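Local coordinates for bacterial regulatory proteins, TetR family (Nitrosomonas europaea, PDB 3NI7), which probably binds DNA as a TetR-family transcriptional regulator through an N-terminal helix-turn-helix, and assembles as a pair of mainly helical subunits, at residues 129-133 and 147-153; 15-19 and 32-37; 158-162 and 174-178. One frame throughout, in Å; residues are numbered along the deposited sequence.

Along the chain the order is interaction 2, interaction 1, interaction 3. Interaction 2 pairs helices 7-22 and 30-36 in the TetR-family N-terminal region, which holds the predicted helix-turn-helix. Interactions 1 and 3 share helix 149-164: its first turn meets helix 115-135 and a later stretch meets helix 172-187. Their centres are 15 Å apart, and both reach the second subunit. Interaction 2 lies across the centre of the chain from both, its centre 36 Å from that of interaction 1 and 30 Å from that of interaction 3. The probable DNA-binding end is thus well separated from these two contacts at the subunit interface.

Interaction 1 of 3, residues 129-133 and 147-153; sequences VQWVR and LEESTLT
At the subunit interface, helix 115-135 crosses the start of helix 149-164 at 105°, and V129, Q130 and R133 meet L147, E149, L152 and T153. In R133, CG is anti to the backbone N (chi1 -166°) and the chain runs extended to NE, which carries the guanidinium to the turn before the second helix. There R133 NH2 donates to L147 O at 2.7 Å, in the guanidinium plane; R133 NE adds a weak bond to the same oxygen at 3.2 Å. One face of the guanidinium carries the aliphatic part of E149, with E149 CG 3.5 Å from R133 NH1 and toward the rim of the group. The E149 carboxylate turns elsewhere. Its OE2 takes a nearly straight bond, 2.9 Å from Q130 NE2 (163° at the hydrogen), arriving from above the carboxylate plane, and the same oxygen is bonded to S150 OG of the second subunit. T153 OG1 donates to E149 O within the helix at 2.8 Å, and V129 CG1 rests against that hydroxyl at 3.5 Å. Beside these polar groups, V129 CG1 and L152 CG pack at 4.4 Å, while L152 CD2 also approaches R133 CB. An alanine in place of R133 is likely to leave L147 O without its side-chain donor and E149 CG without its flat cover, freeing the turn before the helix to shift. Opposite charge on E149 OE1 near R133 NH1, outside the guanidinium plane, probably contributes only general attraction. The contact therefore divides its work: arginine holds a backbone carbonyl, while glutamine helps fix a glutamate that also bonds across the dimer.

Interaction 2 of 3, residues 15-19 and 32-37; sequences TAVEL and DIAARL
T15, A16, E18 and L19 of helix 7-22 meet I33 and R36 of helix 30-36 and the following L37, all three within the predicted helix-turn-helix, and the two helical segments run at 103° to each other. Little polar bonding joins them. R36 NH1 and E18 OE1 form a salt bridge at 3.5 Å, a weak hydrogen bond although the N-H points fairly straight at the oxygen; the carboxylate carbon lies at the guanidinium edge, with the two planes 69° apart. The R36 chain bends at its second torsion (chi2 -111°) and passes over L19, with R36 CG 3.4 Å from L19 CD2 as the two side chains run antiparallel alongside one another. Its guanidinium then sits with one face over the backbone around T15 O and L19 N. These two atoms are already bonded to each other, L19 N to T15 O at 2.9 Å, so the arginine covers a satisfied turn. T15 is likewise provided for: its hydroxyl bonds to A11 O on its own helix, and L37 CG packs against the same oxygen, T15 OG1 to L37 CG 3.6 Å. The rotamer that puts this hydroxyl beside the backbone N sets T15 CG2 anti to that N, against I33 CG2 at 3.4 Å. Within 32-37, R36 N and L37 N are taken by D32 O and I33 O. The remaining meeting is hydrocarbon: A16 CB on I33 CD1 at 3.6 Å, and L19 CD1 on I33 CG1 at 3.5 Å. I33 also touches I12 one turn earlier on helix 7-22, and R36 touches H22 near its end. Helix 51-69 also packs on helix 7-22, L54 against A16 and W58 against V17, so helix 7-22 contacts both helix 30-36 and helix 51-69.

Interaction 3 of 3, residues 158-162 and 174-178; sequences MTFFF and TRQFL
F162 and F177 lay their rings face to face where helices 149-164 and 172-187 run nearly antiparallel. Both side chains leave the backbone the same way, with CG anti to the backbone N (chi1 176° in F162, 170° in F177), which sends each ring across toward the other helix. The planes are 8° from parallel and the ring centroids 4.7 Å apart with only slight offset, a loose face-to-face stack; F177 CB also lies over the F162 face, 4.2 Å from F162 CE2. T174 comes at the edge of that ring, in its plane, with T174 N 3.7 Å from F162 CE2; this N-H is already bonded to D166 OD2. At the edge of the other ring is T159, whose OG1 lies 3.3 Å from F177 CE1. The T159 hydroxyl sits beside its own backbone N and bonds back to I155 O, a turn earlier; L178 CD1 leans against T159 OG1 at 3.3 Å, lying across the threonine. The methyl branch, anti to the backbone N, brings T159 CG2 to T174 CG2 at 3.5 Å. The selenomethionine M158 adds its CB against F177 CZ, 4.2 Å away, while its selenium end turns away; M158 packs on V122 of the second subunit and F162 on E111 of that chain. The two helices thus meet here mainly through van der Waals and aromatic contact, with the threonine hydroxyls bonded elsewhere.

Interaction 1 of 3, residues 129-133 and 147-153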
loop_
_atom_site.group_PDB
_atom_site.type_symbol
_atom_site.label_atom_id
_atom_site.label_comp_id
_atom_site.label_asym_id
_atom_site.label_seq_id
_atom_site.Cartn_x
_atom_site.Cartn_y
_atom_site.Cartn_z
ATOM N N VAL A 129 10.994 6.705 -2.843
ATOM C CA VAL A 129 10.074 7.594 -3.473
ATOM C C VAL A 129 10.690 8.954 -3.659
ATOM O O VAL A 129 10.466 9.602 -4.689
ATOM C CB VAL A 129 8.761 7.685 -2.657
ATOM C CG1 VAL A 129 7.967 9.009 -2.937
ATOM C CG2 VAL A 129 7.902 6.431 -2.953
ATOM N N GLN A 130 11.425 9.435 -2.672
ATOM C CA GLN A 130 11.911 10.817 -2.767
ATOM C C GLN A 130 13.101 10.886 -3.682
ATOM O O GLN A 130 13.348 11.899 -4.336
ATOM C CB GLN A 130 12.245 11.345 -1.414
ATOM C CG GLN A 130 11.000 11.530 -0.595
ATOM C CD GLN A 130 11.295 11.883 0.798
ATOM O OE1 GLN A 130 12.457 11.884 1.210
ATOM N NE2 GLN A 130 10.253 12.207 1.553
ATOM N N TRP A 131 13.785 9.753 -3.755
ATOM C CA TRP A 131 14.946 9.569 -4.584
ATOM C C TRP A 131 14.510 9.507 -6.039
ATOM O O TRP A 131 15.164 10.071 -6.908
ATOM C CB TRP A 131 15.661 8.248 -4.206
ATOM C CG TRP A 131 16.876 8.063 -4.999
ATOM C CD1 TRP A 131 18.087 8.484 -4.676
ATOM C CD2 TRP A 131 16.988 7.497 -6.304
ATOM N NE1 TRP A 131 18.974 8.218 -5.672
ATOM C CE2 TRP A 131 18.305 7.614 -6.696
ATOM C CE3 TRP A 131 16.091 6.915 -7.185
ATOM C CZ2 TRP A 131 18.770 7.143 -7.910
ATOM C CZ3 TRP A 131 16.561 6.445 -8.395
ATOM C CH2 TRP A 131 17.883 6.571 -8.742
ATOM N N VAL A 132 13.441 8.788 -6.322
ATOM C CA VAL A 132 13.033 8.682 -7.715
ATOM C C VAL A 132 12.586 10.077 -8.222
ATOM O O VAL A 132 12.894 10.491 -9.349
ATOM C CB VAL A 132 11.859 7.667 -7.936
ATOM C CG1 VAL A 132 11.575 7.567 -9.377
ATOM C CG2 VAL A 132 12.198 6.321 -7.413
ATOM N N ARG A 133 11.875 10.775 -7.342
ATOM C CA ARG A 133 11.251 12.061 -7.656
ATOM C C ARG A 133 12.375 13.057 -8.016
ATOM O O ARG A 133 12.353 13.707 -9.087
ATOM C CB ARG A 133 10.407 12.491 -6.446
ATOM C CG ARG A 133 9.409 13.632 -6.638
ATOM C CD ARG A 133 8.911 14.203 -5.216
ATOM N NE ARG A 133 7.636 14.943 -5.270
ATOM C CZ ARG A 133 7.296 15.954 -4.476
ATOM N NH1 ARG A 133 8.106 16.358 -3.469
ATOM N NH2 ARG A 133 6.112 16.545 -4.661
ATOM N N LEU A 147 4.765 15.897 -8.973
ATOM C CA LEU A 147 3.655 15.044 -8.573
ATOM C C LEU A 147 3.628 15.171 -7.085
ATOM O O LEU A 147 4.685 15.253 -6.484
ATOM C CB LEU A 147 4.011 13.607 -8.855
ATOM C CG LEU A 147 3.483 12.864 -10.042
ATOM C CD1 LEU A 147 4.050 13.503 -11.256
ATOM C CD2 LEU A 147 3.876 11.409 -9.908
ATOM N N GLU A 148 2.455 15.127 -6.477
ATOM C CA GLU A 148 2.432 15.233 -5.047
ATOM C C GLU A 148 3.064 13.912 -4.504
ATOM O O GLU A 148 2.852 12.791 -5.064
ATOM C CB GLU A 148 1.031 15.489 -4.488
ATOM C CG GLU A 148 0.508 16.864 -4.791
ATOM C CD GLU A 148 1.421 17.990 -4.316
ATOM O OE1 GLU A 148 1.905 17.988 -3.125
ATOM O OE2 GLU A 148 1.633 18.912 -5.150
ATOM N N GLU A 149 3.866 14.096 -3.440
ATOM C CA GLU A 149 4.551 13.017 -2.779
ATOM C C GLU A 149 3.624 11.855 -2.471
ATOM O O GLU A 149 3.990 10.717 -2.716
ATOM C CB GLU A 149 5.178 13.494 -1.462
ATOM C CG GLU A 149 6.691 13.889 -1.478
ATOM C CD GLU A 149 7.321 13.843 -0.074
ATOM O OE1 GLU A 149 7.523 14.914 0.576
ATOM O OE2 GLU A 149 7.605 12.718 0.404
ATOM N N SER A 150 2.445 12.114 -1.914
ATOM C CA SER A 150 1.491 11.013 -1.631
ATOM C C SER A 150 0.941 10.314 -2.876
ATOM O O SER A 150 0.675 9.116 -2.872
ATOM C CB SER A 150 0.335 11.473 -0.771
ATOM O OG SER A 150 0.042 12.808 -1.064
ATOM N N THR A 151 0.771 11.055 -3.947
ATOM C CA THR A 151 0.178 10.463 -5.118
ATOM C C THR A 151 1.190 9.472 -5.593
ATOM O O THR A 151 0.947 8.245 -5.669
ATOM C CB THR A 151 -0.102 11.507 -6.198
ATOM O OG1 THR A 151 -1.108 12.410 -5.726
ATOM C CG2 THR A 151 -0.556 10.858 -7.456
ATOM N N LEU A 152 2.360 10.000 -5.882
ATOM C CA LEU A 152 3.447 9.129 -6.319
ATOM C C LEU A 152 3.709 7.976 -5.331
ATOM O O LEU A 152 4.007 6.877 -5.741
ATOM C CB LEU A 152 4.708 9.938 -6.441
ATOM C CG LEU A 152 5.908 9.149 -6.871
ATOM C CD1 LEU A 152 5.583 8.281 -8.052
ATOM C CD2 LEU A 152 6.964 10.192 -7.157
ATOM N N THR A 153 3.572 8.211 -4.047
ATOM C CA THR A 153 3.775 7.107 -3.129
ATOM C C THR A 153 2.683 6.101 -3.333
ATOM O O THR A 153 2.950 4.897 -3.444
ATOM C CB THR A 153 3.782 7.518 -1.620
ATOM O OG1 THR A 153 4.890 8.392 -1.371
ATOM C CG2 THR A 153 3.951 6.301 -0.759
#

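Interaction 2 of 3, residues 15-19 and 32-37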
loop_
_atom_site.group_PDB
_atom_site.type_symbol
_atom_site.label_atom_id
_atom_site.label_comp_id
_atom_site.label_asym_id
_atom_site.label_seq_id
_atom_site.Cartn_x
_atom_site.Cartn_y
_atom_site.Cartn_z
ATOM N N THR A 15 22.348 -17.256 -4.054
ATOM C CA THR A 15 22.165 -18.607 -3.571
ATOM C C THR A 15 20.907 -18.685 -2.756
ATOM O O THR A 15 20.074 -19.579 -2.938
ATOM C CB THR A 15 23.365 -19.032 -2.723
ATOM O OG1 THR A 15 24.454 -19.289 -3.620
ATOM C CG2 THR A 15 23.051 -20.282 -1.868
ATOM N N ALA A 16 20.789 -17.725 -1.861
ATOM C CA ALA A 16 19.648 -17.621 -0.964
ATOM C C ALA A 16 18.367 -17.624 -1.788
ATOM O O ALA A 16 17.327 -18.212 -1.438
ATOM C CB ALA A 16 19.738 -16.338 -0.209
ATOM N N VAL A 17 18.449 -16.913 -2.887
ATOM C CA VAL A 17 17.269 -16.612 -3.652
ATOM C C VAL A 17 16.847 -17.826 -4.517
ATOM O O VAL A 17 15.680 -18.258 -4.486
ATOM C CB VAL A 17 17.512 -15.326 -4.397
ATOM C CG1 VAL A 17 17.364 -15.507 -5.862
ATOM C CG2 VAL A 17 16.614 -14.299 -3.842
ATOM N N GLU A 18 17.812 -18.421 -5.204
ATOM C CA GLU A 18 17.590 -19.723 -5.827
ATOM C C GLU A 18 17.003 -20.754 -4.861
ATOM O O GLU A 18 15.950 -21.306 -5.123
ATOM C CB GLU A 18 18.870 -20.203 -6.473
ATOM C CG GLU A 18 19.024 -19.525 -7.816
ATOM C CD GLU A 18 20.445 -19.319 -8.284
ATOM O OE1 GLU A 18 21.069 -20.324 -8.769
ATOM O OE2 GLU A 18 20.907 -18.140 -8.179
ATOM N N LEU A 19 17.639 -20.965 -3.717
ATOM C CA LEU A 19 17.110 -21.934 -2.749
ATOM C C LEU A 19 15.632 -21.712 -2.463
ATOM O O LEU A 19 14.843 -22.651 -2.416
ATOM C CB LEU A 19 17.825 -21.835 -1.396
ATOM C CG LEU A 19 19.305 -22.152 -1.128
ATOM C CD1 LEU A 19 19.715 -21.800 0.300
ATOM C CD2 LEU A 19 19.605 -23.621 -1.444
ATOM N N ASP A 32 21.974 -23.932 5.020
ATOM C CA ASP A 32 21.680 -24.468 3.700
ATOM C C ASP A 32 22.415 -23.664 2.632
ATOM O O ASP A 32 22.931 -24.225 1.667
ATOM C CB ASP A 32 20.175 -24.450 3.435
ATOM C CG ASP A 32 19.437 -25.533 4.195
ATOM O OD1 ASP A 32 19.978 -26.652 4.313
ATOM O OD2 ASP A 32 18.317 -25.266 4.677
ATOM N N ILE A 33 22.459 -22.347 2.811
ATOM C CA ILE A 33 23.132 -21.470 1.849
ATOM C C ILE A 33 24.585 -21.881 1.828
ATOM O O ILE A 33 25.205 -22.022 0.764
ATOM C CB ILE A 33 23.026 -19.971 2.242
ATOM C CG1 ILE A 33 21.570 -19.499 2.265
ATOM C CG2 ILE A 33 23.794 -19.136 1.269
ATOM C CD1 ILE A 33 21.412 -18.072 2.518
ATOM N N ALA A 34 25.099 -22.057 3.047
ATOM C CA ALA A 34 26.482 -22.526 3.310
ATOM C C ALA A 34 26.699 -23.824 2.552
ATOM O O ALA A 34 27.703 -23.994 1.832
ATOM C CB ALA A 34 26.719 -22.718 4.822
ATOM N N ALA A 35 25.733 -24.725 2.723
ATOM C CA ALA A 35 25.846 -26.070 2.202
ATOM C C ALA A 35 25.855 -25.904 0.688
ATOM O O ALA A 35 26.815 -26.341 0.059
ATOM C CB ALA A 35 24.704 -26.931 2.685
ATOM N N ARG A 36 24.927 -25.148 0.148
ATOM C CA ARG A 36 24.847 -24.936 -1.254
ATOM C C ARG A 36 26.083 -24.338 -1.832
ATOM O O ARG A 36 26.420 -24.600 -2.950
ATOM C CB ARG A 36 23.739 -23.963 -1.509
ATOM C CG ARG A 36 22.758 -24.422 -2.518
ATOM C CD ARG A 36 22.857 -23.626 -3.739
ATOM N NE ARG A 36 21.603 -23.794 -4.420
ATOM C CZ ARG A 36 21.119 -23.010 -5.360
ATOM N NH1 ARG A 36 21.789 -21.950 -5.770
ATOM N NH2 ARG A 36 19.963 -23.333 -5.884
ATOM N N LEU A 37 26.732 -23.453 -1.128
ATOM C CA LEU A 37 27.896 -22.833 -1.705
ATOM C C LEU A 37 29.154 -23.577 -1.425
ATOM O O LEU A 37 30.240 -23.091 -1.819
ATOM C CB LEU A 37 28.052 -21.473 -1.102
ATOM C CG LEU A 37 27.348 -20.398 -1.874
ATOM C CD1 LEU A 37 26.933 -19.349 -0.902
ATOM C CD2 LEU A 37 28.344 -19.906 -2.921
#

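Interaction 3 of 3, residues 158-162 and 174-178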
loop_
_atom_site.group_PDB
_atom_site.type_symbol
_atom_site.label_atom_id
_atom_site.label_comp_id
_atom_site.label_asym_id
_atom_site.label_seq_id
_atom_site.Cartn_x
_atom_site.Cartn_y
_atom_site.Cartn_z
HETATM N N MSE A 158 0.958 0.865 -4.960
HETATM C CA MSE A 158 -0.077 0.056 -5.616
HETATM C C MSE A 158 0.484 -0.759 -6.757
HETATM O O MSE A 158 0.219 -1.962 -6.878
HETATM C CB MSE A 158 -1.149 0.919 -6.187
HETATM C CG MSE A 158 -2.386 1.063 -5.360
HETATM SE SE MSE A 158 -3.676 2.008 -6.635
HETATM C CE MSE A 158 -5.340 1.859 -5.540
ATOM N N THR A 159 1.290 -0.109 -7.579
ATOM C CA THR A 159 1.883 -0.796 -8.698
ATOM C C THR A 159 2.648 -2.002 -8.193
ATOM O O THR A 159 2.578 -3.082 -8.780
ATOM C CB THR A 159 2.843 0.088 -9.412
ATOM O OG1 THR A 159 2.165 1.283 -9.759
ATOM C CG2 THR A 159 3.342 -0.561 -10.671
ATOM N N PHE A 160 3.386 -1.790 -7.097
ATOM C CA PHE A 160 4.234 -2.820 -6.509
ATOM C C PHE A 160 3.448 -4.053 -6.141
ATOM O O PHE A 160 3.762 -5.163 -6.581
ATOM C CB PHE A 160 4.908 -2.268 -5.276
ATOM C CG PHE A 160 5.897 -3.199 -4.671
ATOM C CD1 PHE A 160 6.780 -3.907 -5.470
ATOM C CD2 PHE A 160 5.954 -3.374 -3.318
ATOM C CE1 PHE A 160 7.664 -4.764 -4.940
ATOM C CE2 PHE A 160 6.839 -4.212 -2.804
ATOM C CZ PHE A 160 7.698 -4.919 -3.620
ATOM N N PHE A 161 2.407 -3.833 -5.350
ATOM C CA PHE A 161 1.551 -4.921 -4.939
ATOM C C PHE A 161 0.833 -5.578 -6.103
ATOM O O PHE A 161 0.744 -6.816 -6.136
ATOM C CB PHE A 161 0.621 -4.479 -3.818
ATOM C CG PHE A 161 1.294 -4.592 -2.454
ATOM C CD1 PHE A 161 1.154 -5.752 -1.686
ATOM C CD2 PHE A 161 2.146 -3.571 -1.980
ATOM C CE1 PHE A 161 1.802 -5.866 -0.448
ATOM C CE2 PHE A 161 2.786 -3.670 -0.747
ATOM C CZ PHE A 161 2.618 -4.817 0.020
ATOM N N PHE A 162 0.397 -4.774 -7.079
ATOM C CA PHE A 162 -0.193 -5.300 -8.323
ATOM C C PHE A 162 0.823 -6.138 -9.124
ATOM O O PHE A 162 0.490 -7.184 -9.654
ATOM C CB PHE A 162 -0.721 -4.127 -9.176
ATOM C CG PHE A 162 -1.255 -4.521 -10.517
ATOM C CD1 PHE A 162 -2.608 -4.744 -10.694
ATOM C CD2 PHE A 162 -0.401 -4.663 -11.620
ATOM C CE1 PHE A 162 -3.123 -5.115 -11.977
ATOM C CE2 PHE A 162 -0.896 -5.047 -12.903
ATOM C CZ PHE A 162 -2.259 -5.267 -13.071
ATOM N N THR A 174 1.596 -4.686 -15.550
ATOM C CA THR A 174 2.158 -3.689 -14.646
ATOM C C THR A 174 2.668 -2.451 -15.376
ATOM O O THR A 174 2.396 -1.362 -14.977
ATOM C CB THR A 174 3.377 -4.264 -13.830
ATOM O OG1 THR A 174 2.981 -5.411 -13.041
ATOM C CG2 THR A 174 3.954 -3.201 -12.933
ATOM N N ARG A 175 3.426 -2.630 -16.441
ATOM C CA ARG A 175 4.002 -1.514 -17.199
ATOM C C ARG A 175 2.906 -0.578 -17.626
ATOM O O ARG A 175 2.986 0.632 -17.388
ATOM C CB ARG A 175 4.758 -2.001 -18.446
ATOM C CG ARG A 175 5.688 -3.256 -18.171
ATOM C CD ARG A 175 6.606 -3.592 -19.339
ATOM N NE ARG A 175 7.631 -2.565 -19.466
ATOM C CZ ARG A 175 8.852 -2.664 -18.943
ATOM N NH1 ARG A 175 9.241 -3.767 -18.258
ATOM N NH2 ARG A 175 9.699 -1.650 -19.103
ATOM N N GLN A 176 1.869 -1.130 -18.238
ATOM C CA GLN A 176 0.711 -0.321 -18.648
ATOM C C GLN A 176 0.008 0.313 -17.467
ATOM O O GLN A 176 -0.296 1.502 -17.508
ATOM C CB GLN A 176 -0.276 -1.165 -19.411
ATOM C CG GLN A 176 -1.189 -0.330 -20.311
ATOM C CD GLN A 176 -2.075 -1.176 -21.151
ATOM O OE1 GLN A 176 -2.897 -0.664 -21.839
ATOM N NE2 GLN A 176 -1.887 -2.499 -21.094
ATOM N N PHE A 177 -0.204 -0.464 -16.407
ATOM C CA PHE A 177 -0.858 0.036 -15.182
ATOM C C PHE A 177 -0.146 1.257 -14.634
ATOM O O PHE A 177 -0.772 2.258 -14.327
ATOM C CB PHE A 177 -0.939 -1.063 -14.127
ATOM C CG PHE A 177 -1.366 -0.584 -12.784
ATOM C CD1 PHE A 177 -0.427 -0.089 -11.869
ATOM C CD2 PHE A 177 -2.686 -0.673 -12.396
ATOM C CE1 PHE A 177 -0.834 0.342 -10.601
ATOM C CE2 PHE A 177 -3.094 -0.252 -11.125
ATOM C CZ PHE A 177 -2.180 0.253 -10.232
ATOM N N LEU A 178 1.167 1.167 -14.532
ATOM C CA LEU A 178 1.981 2.259 -14.021
ATOM C C LEU A 178 1.944 3.462 -14.921
ATOM O O LEU A 178 1.871 4.596 -14.472
ATOM C CB LEU A 178 3.431 1.812 -13.920
ATOM C CG LEU A 178 4.401 2.835 -13.312
ATOM C CD1 LEU A 178 4.128 2.879 -11.870
ATOM C CD2 LEU A 178 5.853 2.529 -13.614
#